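Long-range contact in cytosine-specific methyltransferase (Escherichia coli O157:H7 EDL933, PDB 3G7U), which probably methylates cytosine in DNA at carbon 5, using S-adenosyl-L-methionine as the methyl donor: residues T192-I204 with P313-L327. Numbering follows the deposited sequence.
Sequences TVKDALYGLPDII and PYHPRVITPREAARL
A type II beta turn from Leu197 to Leu200, following the short helix 193-196, is held by Arg326 of the capped helix 321-328 in this member of the C5-methyltransferase family. Arg326 NH2 donates to two carbonyls, each at 2.9 Å: Ala196 O just before the turn and, more nearly straight (165°), Tyr198 O within it. The latter lies in the guanidinium plane, although NH2 sits above the plane of that carbonyl. A water joins Tyr198 O to Arg326 NH1, which also pairs with Asp332; these bonds restrict guanidinium rotation, and Leu200 CD2 lies over the centre of one face. Leu197 CD2 packs against Glu323 CB and Leu327 CG, while Ala196 CB meets Leu327 CD2. At the N-terminus of helix 321-328 Thr320 and Glu323 form a capping box, and Arg317 NH1 and NH2 grip both Glu323 carboxylate oxygens end-on. A second water links Glu323 OE2 to Pro201 O. His315 NE2 donates to the anti side of Asp202 OD1 at 2.8 Å, the ring and carboxylate planes 72° apart. Ile204, its CG1 between backbone N and carbonyl carbon (chi1 53°), lays CD1 over one face of the Arg317 guanidinium, offset toward its rim, 3.4 Å from NE.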
loop_
_atom_site.group_PDB
_atom_site.type_symbol
_atom_site.label_atom_id
_atom_site.label_comp_id
_atom_site.label_asym_id
_atom_site.label_seq_id
_atom_site.Cartn_x
_atom_site.Cartn_y
_atom_site.Cartn_z
ATOM N N THR A 192 -12.012 4.573 -12.899
ATOM C CA THR A 192 -12.268 3.248 -13.426
ATOM C C THR A 192 -10.985 2.689 -14.036
ATOM O O THR A 192 -9.995 3.426 -14.206
ATOM C CB THR A 192 -13.331 3.306 -14.546
ATOM O OG1 THR A 192 -12.885 4.234 -15.537
ATOM C CG2 THR A 192 -14.668 3.809 -13.979
ATOM N N VAL A 193 -11.037 1.403 -14.369
ATOM C CA VAL A 193 -9.944 0.691 -15.069
ATOM C C VAL A 193 -9.469 1.482 -16.292
ATOM O O VAL A 193 -8.281 1.754 -16.458
ATOM C CB VAL A 193 -10.404 -0.743 -15.469
ATOM C CG1 VAL A 193 -9.362 -1.456 -16.378
ATOM C CG2 VAL A 193 -10.705 -1.556 -14.232
ATOM N N LYS A 194 -10.409 1.909 -17.130
ATOM C CA LYS A 194 -10.078 2.599 -18.360
ATOM C C LYS A 194 -9.299 3.861 -18.091
ATOM O O LYS A 194 -8.356 4.176 -18.808
ATOM C CB LYS A 194 -11.372 2.874 -19.162
ATOM C CG LYS A 194 -11.308 3.916 -20.271
ATOM C CD LYS A 194 -12.685 3.995 -20.987
ATOM C CE LYS A 194 -12.579 4.474 -22.447
ATOM N NZ LYS A 194 -13.844 4.179 -23.240
ATOM N N ASP A 195 -9.676 4.602 -17.051
ATOM C CA ASP A 195 -8.950 5.838 -16.721
ATOM C C ASP A 195 -7.562 5.532 -16.172
ATOM O O ASP A 195 -6.609 6.264 -16.441
ATOM C CB ASP A 195 -9.679 6.643 -15.636
ATOM C CG ASP A 195 -11.100 7.048 -16.032
ATOM O OD1 ASP A 195 -11.337 7.364 -17.217
ATOM O OD2 ASP A 195 -11.974 7.055 -15.130
ATOM N N ALA A 196 -7.455 4.464 -15.383
ATOM C CA ALA A 196 -6.165 4.214 -14.680
ATOM C C ALA A 196 -5.120 3.742 -15.674
ATOM O O ALA A 196 -3.957 4.090 -15.552
ATOM C CB ALA A 196 -6.347 3.158 -13.588
ATOM N N LEU A 197 -5.567 3.007 -16.686
ATOM C CA LEU A 197 -4.668 2.382 -17.684
ATOM C C LEU A 197 -4.380 3.262 -18.903
ATOM O O LEU A 197 -3.621 2.857 -19.787
ATOM C CB LEU A 197 -5.223 1.036 -18.120
ATOM C CG LEU A 197 -5.396 0.023 -16.997
ATOM C CD1 LEU A 197 -5.643 -1.353 -17.564
ATOM C CD2 LEU A 197 -4.169 0.014 -16.086
ATOM N N TYR A 198 -4.917 4.491 -18.904
ATOM C CA TYR A 198 -4.764 5.439 -20.015
ATOM C C TYR A 198 -3.313 5.646 -20.382
ATOM O O TYR A 198 -2.479 5.965 -19.501
ATOM C CB TYR A 198 -5.351 6.828 -19.677
ATOM C CG TYR A 198 -4.888 7.886 -20.674
ATOM C CD1 TYR A 198 -5.517 8.000 -21.910
ATOM C CD2 TYR A 198 -3.785 8.712 -20.414
ATOM C CE1 TYR A 198 -5.094 8.926 -22.849
ATOM C CE2 TYR A 198 -3.333 9.624 -21.357
ATOM C CZ TYR A 198 -4.013 9.714 -22.573
ATOM O OH TYR A 198 -3.623 10.600 -23.526
ATOM N N GLY A 199 -3.010 5.528 -21.679
ATOM C CA GLY A 199 -1.716 6.015 -22.218
ATOM C C GLY A 199 -0.539 5.053 -22.110
ATOM O O GLY A 199 0.571 5.357 -22.548
ATOM N N LEU A 200 -0.781 3.877 -21.542
ATOM C CA LEU A 200 0.246 2.851 -21.452
ATOM C C LEU A 200 0.448 2.194 -22.826
ATOM O O LEU A 200 -0.476 2.211 -23.665
ATOM C CB LEU A 200 -0.158 1.805 -20.389
ATOM C CG LEU A 200 -0.098 2.223 -18.899
ATOM C CD1 LEU A 200 -0.808 1.192 -18.030
ATOM C CD2 LEU A 200 1.338 2.399 -18.388
ATOM N N PRO A 201 1.638 1.592 -23.068
ATOM C CA PRO A 201 1.857 0.966 -24.383
ATOM C C PRO A 201 0.906 -0.181 -24.726
ATOM O O PRO A 201 0.619 -1.036 -23.878
ATOM C CB PRO A 201 3.313 0.485 -24.334
ATOM C CG PRO A 201 3.704 0.486 -22.883
ATOM C CD PRO A 201 2.845 1.560 -22.211
ATOM N N ASP A 202 0.423 -0.204 -25.974
ATOM C CA ASP A 202 -0.416 -1.312 -26.441
ATOM C C ASP A 202 0.387 -2.545 -26.829
ATOM O O ASP A 202 -0.150 -3.662 -26.872
ATOM C CB ASP A 202 -1.254 -0.872 -27.662
ATOM C CG ASP A 202 -2.503 -0.103 -27.261
ATOM O OD1 ASP A 202 -3.209 -0.533 -26.309
ATOM O OD2 ASP A 202 -2.768 0.946 -27.888
ATOM N N ILE A 203 1.656 -2.325 -27.171
ATOM C CA ILE A 203 2.576 -3.409 -27.511
ATOM C C ILE A 203 3.624 -3.531 -26.422
ATOM O O ILE A 203 4.368 -2.578 -26.165
ATOM C CB ILE A 203 3.311 -3.174 -28.856
ATOM C CG1 ILE A 203 2.336 -2.897 -30.010
ATOM C CG2 ILE A 203 4.270 -4.336 -29.164
ATOM C CD1 ILE A 203 1.373 -4.000 -30.312
ATOM N N ILE A 204 3.705 -4.699 -25.782
ATOM C CA ILE A 204 4.680 -4.814 -24.689
ATOM C C ILE A 204 5.532 -6.071 -24.868
ATOM O O ILE A 204 5.193 -6.943 -25.653
ATOM C CB ILE A 204 3.968 -4.892 -23.293
ATOM C CG1 ILE A 204 2.915 -6.021 -23.322
ATOM C CG2 ILE A 204 3.378 -3.534 -22.901
ATOM C CD1 ILE A 204 2.198 -6.146 -22.052
ATOM N N PRO A 313 -8.648 -5.542 -20.217
ATOM C CA PRO A 313 -10.004 -5.437 -20.803
ATOM C C PRO A 313 -10.039 -5.560 -22.323
ATOM O O PRO A 313 -11.030 -6.094 -22.873
ATOM C CB PRO A 313 -10.463 -4.045 -20.380
ATOM C CG PRO A 313 -9.188 -3.260 -20.135
ATOM C CD PRO A 313 -8.251 -4.278 -19.553
ATOM N N TYR A 314 -8.978 -5.090 -22.975
ATOM C CA TYR A 314 -8.905 -5.017 -24.440
ATOM C C TYR A 314 -7.924 -6.025 -25.069
ATOM O O TYR A 314 -8.213 -6.602 -26.126
ATOM C CB TYR A 314 -8.572 -3.593 -24.866
ATOM C CG TYR A 314 -9.550 -2.554 -24.329
ATOM C CD1 TYR A 314 -10.937 -2.734 -24.436
ATOM C CD2 TYR A 314 -9.089 -1.386 -23.727
ATOM C CE1 TYR A 314 -11.833 -1.774 -23.949
ATOM C CE2 TYR A 314 -9.980 -0.418 -23.230
ATOM C CZ TYR A 314 -11.338 -0.621 -23.351
ATOM O OH TYR A 314 -12.202 0.344 -22.863
ATOM N N HIS A 315 -6.785 -6.243 -24.412
ATOM C CA HIS A 315 -5.766 -7.169 -24.902
ATOM C C HIS A 315 -5.934 -8.554 -24.334
ATOM O O HIS A 315 -6.326 -8.729 -23.170
ATOM C CB HIS A 315 -4.341 -6.649 -24.606
ATOM C CG HIS A 315 -4.071 -5.296 -25.176
ATOM N ND1 HIS A 315 -4.190 -5.020 -26.520
ATOM C CD2 HIS A 315 -3.701 -4.137 -24.588
ATOM C CE1 HIS A 315 -3.904 -3.750 -26.735
ATOM N NE2 HIS A 315 -3.618 -3.189 -25.576
ATOM N N PRO A 316 -5.626 -9.574 -25.149
ATOM C CA PRO A 316 -5.795 -10.938 -24.689
ATOM C C PRO A 316 -4.645 -11.472 -23.810
ATOM O O PRO A 316 -3.954 -12.414 -24.183
ATOM C CB PRO A 316 -5.917 -11.728 -25.998
ATOM C CG PRO A 316 -5.121 -10.935 -26.999
ATOM C CD PRO A 316 -5.187 -9.497 -26.564
ATOM N N ARG A 317 -4.492 -10.922 -22.599
ATOM C CA ARG A 317 -3.317 -11.215 -21.795
ATOM C C ARG A 317 -3.594 -10.839 -20.335
ATOM O O ARG A 317 -4.487 -10.027 -20.074
ATOM C CB ARG A 317 -2.111 -10.410 -22.319
ATOM C CG ARG A 317 -2.346 -8.910 -22.399
ATOM C CD ARG A 317 -1.017 -8.200 -22.511
ATOM N NE ARG A 317 -1.072 -6.742 -22.615
ATOM C CZ ARG A 317 -1.222 -5.887 -21.592
ATOM N NH1 ARG A 317 -1.369 -6.333 -20.347
ATOM N NH2 ARG A 317 -1.183 -4.575 -21.813
ATOM N N VAL A 318 -2.815 -11.387 -19.395
ATOM C CA VAL A 318 -2.847 -10.870 -18.032
ATOM C C VAL A 318 -2.255 -9.469 -18.022
ATOM O O VAL A 318 -1.527 -9.101 -18.952
ATOM C CB VAL A 318 -2.066 -11.771 -17.062
ATOM C CG1 VAL A 318 -2.703 -13.149 -17.020
ATOM C CG2 VAL A 318 -0.630 -11.927 -17.518
ATOM N N ILE A 319 -2.597 -8.667 -17.014
ATOM C CA ILE A 319 -2.065 -7.300 -16.894
ATOM C C ILE A 319 -0.566 -7.325 -16.530
ATOM O O ILE A 319 -0.086 -8.342 -16.025
ATOM C CB ILE A 319 -2.899 -6.446 -15.864
ATOM C CG1 ILE A 319 -2.857 -7.074 -14.456
ATOM C CG2 ILE A 319 -4.372 -6.230 -16.424
ATOM C CD1 ILE A 319 -3.566 -6.194 -13.385
ATOM N N THR A 320 0.133 -6.209 -16.737
ATOM C CA THR A 320 1.527 -6.079 -16.421
ATOM C C THR A 320 1.669 -5.609 -14.977
ATOM O O THR A 320 0.705 -5.121 -14.365
ATOM C CB THR A 320 2.209 -5.021 -17.306
ATOM O OG1 THR A 320 1.635 -3.758 -17.007
ATOM C CG2 THR A 320 2.007 -5.320 -18.773
ATOM N N PRO A 321 2.860 -5.787 -14.398
ATOM C CA PRO A 321 3.045 -5.209 -13.054
ATOM C C PRO A 321 2.724 -3.713 -12.989
ATOM O O PRO A 321 2.165 -3.238 -11.992
ATOM C CB PRO A 321 4.546 -5.438 -12.795
ATOM C CG PRO A 321 4.874 -6.641 -13.560
ATOM C CD PRO A 321 4.011 -6.592 -14.834
ATOM N N ARG A 322 3.091 -2.954 -14.018
ATOM C CA ARG A 322 2.820 -1.518 -13.941
ATOM C C ARG A 322 1.315 -1.246 -13.989
ATOM O O ARG A 322 0.824 -0.366 -13.299
ATOM C CB ARG A 322 3.543 -0.733 -15.046
ATOM C CG ARG A 322 3.278 0.799 -15.088
ATOM C CD ARG A 322 3.585 1.540 -13.780
ATOM N NE ARG A 322 4.995 1.473 -13.430
ATOM C CZ ARG A 322 5.482 1.765 -12.226
ATOM N NH1 ARG A 322 4.672 2.196 -11.257
ATOM N NH2 ARG A 322 6.793 1.672 -12.004
ATOM N N GLU A 323 0.579 -2.052 -14.747
ATOM C CA GLU A 323 -0.881 -1.918 -14.771
ATOM C C GLU A 323 -1.498 -2.235 -13.422
ATOM O O GLU A 323 -2.377 -1.503 -12.964
ATOM C CB GLU A 323 -1.487 -2.807 -15.869
ATOM C CG GLU A 323 -1.174 -2.231 -17.276
ATOM C CD GLU A 323 -1.420 -3.195 -18.450
ATOM O OE1 GLU A 323 -1.609 -4.411 -18.233
ATOM O OE2 GLU A 323 -1.385 -2.724 -19.626
ATOM N N ALA A 324 -1.032 -3.309 -12.780
ATOM C CA ALA A 324 -1.468 -3.631 -11.440
ATOM C C ALA A 324 -1.152 -2.509 -10.443
ATOM O O ALA A 324 -1.996 -2.189 -9.563
ATOM C CB ALA A 324 -0.834 -4.930 -10.982
ATOM N N ALA A 325 0.043 -1.933 -10.566
ATOM C CA ALA A 325 0.485 -0.810 -9.692
ATOM C C ALA A 325 -0.461 0.348 -9.852
ATOM O O ALA A 325 -0.874 0.968 -8.861
ATOM C CB ALA A 325 1.890 -0.361 -10.041
ATOM N N ARG A 326 -0.821 0.667 -11.114
ATOM C CA ARG A 326 -1.742 1.766 -11.313
ATOM C C ARG A 326 -3.096 1.460 -10.693
ATOM O O ARG A 326 -3.717 2.315 -10.044
ATOM C CB ARG A 326 -1.910 2.040 -12.802
ATOM C CG ARG A 326 -0.700 2.649 -13.450
ATOM C CD ARG A 326 -1.168 3.498 -14.600
ATOM N NE ARG A 326 -0.113 4.297 -15.266
ATOM C CZ ARG A 326 -0.307 4.905 -16.429
ATOM N NH1 ARG A 326 0.665 5.595 -17.021
ATOM N NH2 ARG A 326 -1.499 4.791 -17.012
ATOM N N LEU A 327 -3.574 0.252 -10.889
ATOM C CA LEU A 327 -4.874 -0.080 -10.373
ATOM C C LEU A 327 -4.900 -0.079 -8.836
ATOM O O LEU A 327 -5.944 0.111 -8.232
ATOM C CB LEU A 327 -5.290 -1.444 -10.926
ATOM C CG LEU A 327 -5.477 -1.405 -12.453
ATOM C CD1 LEU A 327 -5.611 -2.853 -12.952
ATOM C CD2 LEU A 327 -6.787 -0.613 -12.804
HETATM O O HOH W 1 0.074 6.910 -19.399
HETATM O O HOH W 2 0.815 -1.626 -20.901
HETATM O O HOH W 3 -0.604 -6.231 -25.385
#